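Putative LacI-family transcriptional regulator (Bacteroides fragilis, PDB 3GBV) probably regulates transcription as a LacI-family DNA-binding protein, with a periplasmic-binding-protein-type domain that may sense a small-molecule effector. Local coordinates at residues L241-Q253 with M281-Y294. Numbering follows the deposited sequence.
Sequences LKEGTVSFLIAQQ and MPIDLLTKENIDYY. With EDO (1,2-ethanediol), chain F.
Strands 248-251 and 284-286 run antiparallel, with Leu-249/Leu-286 and Ala-251/Asp-284 as hydrogen-bonded pairs and Ile-250/Leu-285 non-hydrogen-bonded between them. Strand 284-286 adds an antiparallel edge strand to an otherwise parallel sheet. At one end, the Gln-253 amide lies nearly coplanar with the Asp-284 carboxylate, 12° apart. Gln-253 NE2 donates to the syn lone pair of Asp-284 OD2 at 3.1 Å. Tyr-294 OH donates to Asp-284 OD2 from the anti side, at 2.6 Å. With CG anti to the backbone N (chi1 179°), the Tyr-294 ring reaches back over the strand. Leu-286 CD1 sits over its centre, 3.7 Å from Ala-251 CB. Thr-287 CG2 meets the edge of the Phe-248 ring, while Leu-285 CD1 packs on Phe-248 CB. At the other end, Lys-242 extends past Ile-291 to form a salt bridge from NZ to Asp-292 OD1, 2.8 Å. Lys-288 NZ bonds to Lys-242 O. At the dimer interface, Leu-285 packs on Leu-285 of the second subunit. There 1,2-ethanediol accepts from Leu-285 N at O2, donates from O1 to Leu-285 O, and bonds Leu-285 O of the second subunit. Two donors pin Asp-284 OD2, hold the carboxylate near the Gln-253 amide plane and would be expected to favour its charged form.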
loop_
_atom_site.group_PDB
_atom_site.type_symbol
_atom_site.label_atom_id
_atom_site.label_comp_id
_atom_site.label_asym_id
_atom_site.label_seq_id
_atom_site.Cartn_x
_atom_site.Cartn_y
_atom_site.Cartn_z
ATOM N N LEU A 241 6.949 -14.295 -5.480
ATOM C CA LEU A 241 5.579 -13.809 -5.392
ATOM C C LEU A 241 4.906 -14.023 -6.742
ATOM O O LEU A 241 3.757 -14.472 -6.829
ATOM C CB LEU A 241 5.551 -12.315 -5.051
ATOM C CG LEU A 241 4.153 -11.689 -5.031
ATOM C CD1 LEU A 241 3.342 -12.244 -3.855
ATOM C CD2 LEU A 241 4.270 -10.174 -4.933
ATOM N N LYS A 242 5.634 -13.694 -7.799
ATOM C CA LYS A 242 5.095 -13.839 -9.138
ATOM C C LYS A 242 5.007 -15.282 -9.602
ATOM O O LYS A 242 4.178 -15.602 -10.437
ATOM C CB LYS A 242 5.919 -13.008 -10.123
ATOM C CG LYS A 242 5.513 -11.548 -10.123
ATOM C CD LYS A 242 6.468 -10.681 -10.914
ATOM C CE LYS A 242 5.866 -9.300 -11.124
ATOM N NZ LYS A 242 6.831 -8.307 -11.668
ATOM N N GLU A 243 5.846 -16.154 -9.048
ATOM C CA GLU A 243 5.843 -17.568 -9.427
ATOM C C GLU A 243 4.857 -18.396 -8.620
ATOM O O GLU A 243 4.549 -19.527 -8.986
ATOM C CB GLU A 243 7.246 -18.160 -9.282
ATOM C CG GLU A 243 8.294 -17.348 -10.008
ATOM C CD GLU A 243 9.232 -18.191 -10.840
ATOM O OE1 GLU A 243 8.762 -18.792 -11.833
ATOM O OE2 GLU A 243 10.437 -18.248 -10.500
ATOM N N GLY A 244 4.372 -17.846 -7.512
ATOM C CA GLY A 244 3.402 -18.572 -6.714
ATOM C C GLY A 244 3.852 -19.247 -5.431
ATOM O O GLY A 244 3.009 -19.734 -4.695
ATOM N N THR A 245 5.150 -19.303 -5.151
ATOM C CA THR A 245 5.602 -19.932 -3.908
ATOM C C THR A 245 5.229 -19.049 -2.720
ATOM O O THR A 245 4.964 -19.544 -1.620
ATOM C CB THR A 245 7.111 -20.176 -3.919
ATOM O OG1 THR A 245 7.787 -18.981 -4.331
ATOM C CG2 THR A 245 7.448 -21.309 -4.875
ATOM N N VAL A 246 5.218 -17.737 -2.952
ATOM C CA VAL A 246 4.835 -16.764 -1.935
ATOM C C VAL A 246 3.468 -16.201 -2.358
ATOM O O VAL A 246 3.274 -15.847 -3.522
ATOM C CB VAL A 246 5.867 -15.620 -1.844
ATOM C CG1 VAL A 246 5.334 -14.490 -0.971
ATOM C CG2 VAL A 246 7.173 -16.147 -1.278
ATOM N N SER A 247 2.528 -16.143 -1.416
ATOM C CA SER A 247 1.175 -15.644 -1.687
ATOM C C SER A 247 1.018 -14.160 -1.390
ATOM O O SER A 247 0.333 -13.444 -2.112
ATOM C CB SER A 247 0.139 -16.414 -0.861
ATOM O OG SER A 247 0.196 -17.799 -1.136
ATOM N N PHE A 248 1.642 -13.713 -0.310
ATOM C CA PHE A 248 1.578 -12.318 0.070
ATOM C C PHE A 248 2.952 -11.869 0.556
ATOM O O PHE A 248 3.727 -12.661 1.105
ATOM C CB PHE A 248 0.581 -12.091 1.219
ATOM C CG PHE A 248 -0.843 -12.481 0.904
ATOM C CD1 PHE A 248 -1.524 -11.907 -0.165
ATOM C CD2 PHE A 248 -1.519 -13.393 1.715
ATOM C CE1 PHE A 248 -2.855 -12.235 -0.419
ATOM C CE2 PHE A 248 -2.853 -13.727 1.464
ATOM C CZ PHE A 248 -3.524 -13.147 0.397
ATOM N N LEU A 249 3.239 -10.593 0.330
ATOM C CA LEU A 249 4.461 -9.972 0.812
ATOM C C LEU A 249 3.988 -8.706 1.526
ATOM O O LEU A 249 3.104 -7.999 1.039
ATOM C CB LEU A 249 5.417 -9.604 -0.332
ATOM C CG LEU A 249 6.149 -10.759 -1.029
ATOM C CD1 LEU A 249 6.974 -10.220 -2.199
ATOM C CD2 LEU A 249 7.041 -11.486 -0.026
ATOM N N ILE A 250 4.559 -8.441 2.693
ATOM C CA ILE A 250 4.209 -7.254 3.450
ATOM C C ILE A 250 5.368 -6.286 3.316
ATOM O O ILE A 250 6.510 -6.635 3.599
ATOM C CB ILE A 250 3.964 -7.598 4.923
ATOM C CG1 ILE A 250 2.737 -8.527 5.020
ATOM C CG2 ILE A 250 3.789 -6.319 5.733
ATOM C CD1 ILE A 250 2.510 -9.152 6.394
ATOM N N ALA A 251 5.078 -5.074 2.855
ATOM C CA ALA A 251 6.115 -4.069 2.668
ATOM C C ALA A 251 6.036 -2.985 3.733
ATOM O O ALA A 251 4.999 -2.798 4.369
ATOM C CB ALA A 251 5.992 -3.454 1.282
ATOM N N GLN A 252 7.133 -2.259 3.917
ATOM C CA GLN A 252 7.174 -1.199 4.924
ATOM C C GLN A 252 7.842 0.084 4.419
ATOM O O GLN A 252 8.189 0.964 5.209
ATOM C CB GLN A 252 7.913 -1.704 6.159
ATOM C CG GLN A 252 9.324 -2.138 5.843
ATOM C CD GLN A 252 10.037 -2.700 7.037
ATOM O OE1 GLN A 252 10.621 -3.768 6.959
ATOM N NE2 GLN A 252 10.003 -1.982 8.150
ATOM N N GLN A 253 8.012 0.185 3.105
ATOM C CA GLN A 253 8.640 1.350 2.489
ATOM C C GLN A 253 10.010 1.702 3.081
ATOM O O GLN A 253 10.167 2.716 3.773
ATOM C CB GLN A 253 7.702 2.555 2.587
ATOM C CG GLN A 253 6.480 2.445 1.692
ATOM C CD GLN A 253 5.476 3.540 1.942
ATOM O OE1 GLN A 253 5.827 4.718 2.040
ATOM N NE2 GLN A 253 4.212 3.162 2.034
HETATM N N MSE A 281 5.531 3.120 10.200
HETATM C CA MSE A 281 5.388 2.997 8.752
HETATM C C MSE A 281 4.175 2.129 8.419
HETATM O O MSE A 281 3.694 1.380 9.263
HETATM C CB MSE A 281 6.658 2.380 8.162
HETATM C CG MSE A 281 7.918 3.174 8.504
HETATM SE SE MSE A 281 7.695 5.001 7.773
HETATM C CE MSE A 281 7.838 4.748 5.835
ATOM N N PRO A 282 3.669 2.216 7.182
ATOM C CA PRO A 282 2.504 1.408 6.807
ATOM C C PRO A 282 2.772 -0.090 6.701
ATOM O O PRO A 282 3.917 -0.523 6.550
ATOM C CB PRO A 282 2.083 2.013 5.469
ATOM C CG PRO A 282 3.377 2.455 4.887
ATOM C CD PRO A 282 4.096 3.076 6.065
ATOM N N ILE A 283 1.696 -0.868 6.805
ATOM C CA ILE A 283 1.743 -2.325 6.703
ATOM C C ILE A 283 1.069 -2.650 5.361
ATOM O O ILE A 283 -0.112 -3.002 5.304
ATOM C CB ILE A 283 0.975 -2.944 7.904
ATOM C CG1 ILE A 283 1.681 -2.539 9.210
ATOM C CG2 ILE A 283 0.879 -4.455 7.773
ATOM C CD1 ILE A 283 0.825 -2.712 10.443
ATOM N N ASP A 284 1.828 -2.498 4.278
ATOM C CA ASP A 284 1.308 -2.728 2.935
ATOM C C ASP A 284 1.244 -4.187 2.499
ATOM O O ASP A 284 2.213 -4.939 2.633
ATOM C CB ASP A 284 2.127 -1.944 1.899
ATOM C CG ASP A 284 2.062 -0.436 2.114
ATOM O OD1 ASP A 284 0.994 0.057 2.535
ATOM O OD2 ASP A 284 3.077 0.254 1.848
ATOM N N LEU A 285 0.089 -4.580 1.970
ATOM C CA LEU A 285 -0.090 -5.937 1.485
ATOM C C LEU A 285 0.051 -6.004 -0.034
ATOM O O LEU A 285 -0.632 -5.290 -0.775
ATOM C CB LEU A 285 -1.457 -6.479 1.875
ATOM C CG LEU A 285 -1.544 -7.926 1.417
ATOM C CD1 LEU A 285 -0.979 -8.831 2.515
ATOM C CD2 LEU A 285 -2.974 -8.261 1.081
ATOM N N LEU A 286 0.944 -6.863 -0.499
ATOM C CA LEU A 286 1.141 -7.001 -1.927
ATOM C C LEU A 286 0.887 -8.417 -2.408
ATOM O O LEU A 286 1.161 -9.397 -1.704
ATOM C CB LEU A 286 2.547 -6.527 -2.300
ATOM C CG LEU A 286 2.582 -5.012 -2.055
ATOM C CD1 LEU A 286 3.921 -4.580 -1.521
ATOM C CD2 LEU A 286 2.222 -4.285 -3.333
ATOM N N THR A 287 0.308 -8.512 -3.598
ATOM C CA THR A 287 0.020 -9.804 -4.208
ATOM C C THR A 287 0.542 -9.736 -5.634
ATOM O O THR A 287 0.966 -8.682 -6.100
ATOM C CB THR A 287 -1.497 -10.101 -4.261
ATOM O OG1 THR A 287 -2.118 -9.270 -5.247
ATOM C CG2 THR A 287 -2.136 -9.830 -2.927
ATOM N N LYS A 288 0.505 -10.864 -6.322
ATOM C CA LYS A 288 0.966 -10.928 -7.696
ATOM C C LYS A 288 0.179 -9.935 -8.551
ATOM O O LYS A 288 0.731 -9.313 -9.452
ATOM C CB LYS A 288 0.763 -12.350 -8.227
ATOM C CG LYS A 288 1.226 -12.607 -9.648
ATOM C CD LYS A 288 0.914 -14.057 -10.047
ATOM C CE LYS A 288 1.071 -14.306 -11.552
ATOM N NZ LYS A 288 2.464 -14.049 -12.023
ATOM N N GLU A 289 -1.104 -9.774 -8.239
ATOM C CA GLU A 289 -1.975 -8.898 -9.004
ATOM C C GLU A 289 -1.856 -7.388 -8.790
ATOM O O GLU A 289 -2.459 -6.623 -9.539
ATOM C CB GLU A 289 -3.437 -9.296 -8.803
ATOM C CG GLU A 289 -3.832 -10.664 -9.343
ATOM C CD GLU A 289 -3.335 -11.795 -8.476
ATOM O OE1 GLU A 289 -3.305 -11.615 -7.238
ATOM O OE2 GLU A 289 -2.988 -12.863 -9.028
ATOM N N ASN A 290 -1.118 -6.941 -7.775
ATOM C CA ASN A 290 -0.980 -5.502 -7.574
ATOM C C ASN A 290 0.467 -5.049 -7.388
ATOM O O ASN A 290 0.748 -3.847 -7.330
ATOM C CB ASN A 290 -1.840 -5.024 -6.389
ATOM C CG ASN A 290 -1.247 -5.382 -5.025
ATOM O OD1 ASN A 290 -1.646 -4.806 -4.002
ATOM N ND2 ASN A 290 -0.313 -6.332 -4.997
ATOM N N ILE A 291 1.384 -6.013 -7.328
ATOM C CA ILE A 291 2.786 -5.694 -7.127
ATOM C C ILE A 291 3.365 -4.735 -8.161
ATOM O O ILE A 291 4.170 -3.879 -7.806
ATOM C CB ILE A 291 3.678 -6.975 -7.076
ATOM C CG1 ILE A 291 5.112 -6.599 -6.708
ATOM C CG2 ILE A 291 3.721 -7.656 -8.427
ATOM C CD1 ILE A 291 5.257 -5.951 -5.350
ATOM N N ASP A 292 2.960 -4.853 -9.425
ATOM C CA ASP A 292 3.516 -3.971 -10.456
ATOM C C ASP A 292 3.030 -2.519 -10.408
ATOM O O ASP A 292 3.602 -1.642 -11.057
ATOM C CB ASP A 292 3.273 -4.556 -11.856
ATOM C CG ASP A 292 3.894 -5.946 -12.033
ATOM O OD1 ASP A 292 4.947 -6.233 -11.414
ATOM O OD2 ASP A 292 3.331 -6.754 -12.803
ATOM N N TYR A 293 1.996 -2.255 -9.622
ATOM C CA TYR A 293 1.459 -0.908 -9.525
ATOM C C TYR A 293 1.772 -0.216 -8.200
ATOM O O TYR A 293 1.318 0.899 -7.945
ATOM C CB TYR A 293 -0.041 -0.969 -9.773
ATOM C CG TYR A 293 -0.336 -1.460 -11.161
ATOM C CD1 TYR A 293 -0.260 -0.590 -12.251
ATOM C CD2 TYR A 293 -0.613 -2.811 -11.404
ATOM C CE1 TYR A 293 -0.446 -1.044 -13.542
ATOM C CE2 TYR A 293 -0.799 -3.281 -12.706
ATOM C CZ TYR A 293 -0.717 -2.391 -13.767
ATOM O OH TYR A 293 -0.918 -2.827 -15.055
ATOM N N TYR A 294 2.566 -0.884 -7.370
ATOM C CA TYR A 294 2.975 -0.354 -6.068
ATOM C C TYR A 294 4.246 0.467 -6.248
ATOM O O TYR A 294 5.124 0.093 -7.022
ATOM C CB TYR A 294 3.261 -1.511 -5.107
ATOM C CG TYR A 294 3.725 -1.114 -3.725
ATOM C CD1 TYR A 294 2.809 -0.808 -2.716
ATOM C CD2 TYR A 294 5.079 -1.081 -3.411
ATOM C CE1 TYR A 294 3.234 -0.488 -1.429
ATOM C CE2 TYR A 294 5.512 -0.761 -2.132
ATOM C CZ TYR A 294 4.588 -0.467 -1.150
ATOM O OH TYR A 294 5.011 -0.148 0.109
HETATM C C1 EDO F . -1.003 -1.778 -0.216
HETATM O O1 EDO F . -1.743 -2.689 -1.070
HETATM C C2 EDO F . -1.795 -1.431 1.068
HETATM O O2 EDO F . -1.800 -2.532 1.976
HETATM O O HOH W 1 -0.028 -13.203 -4.797
#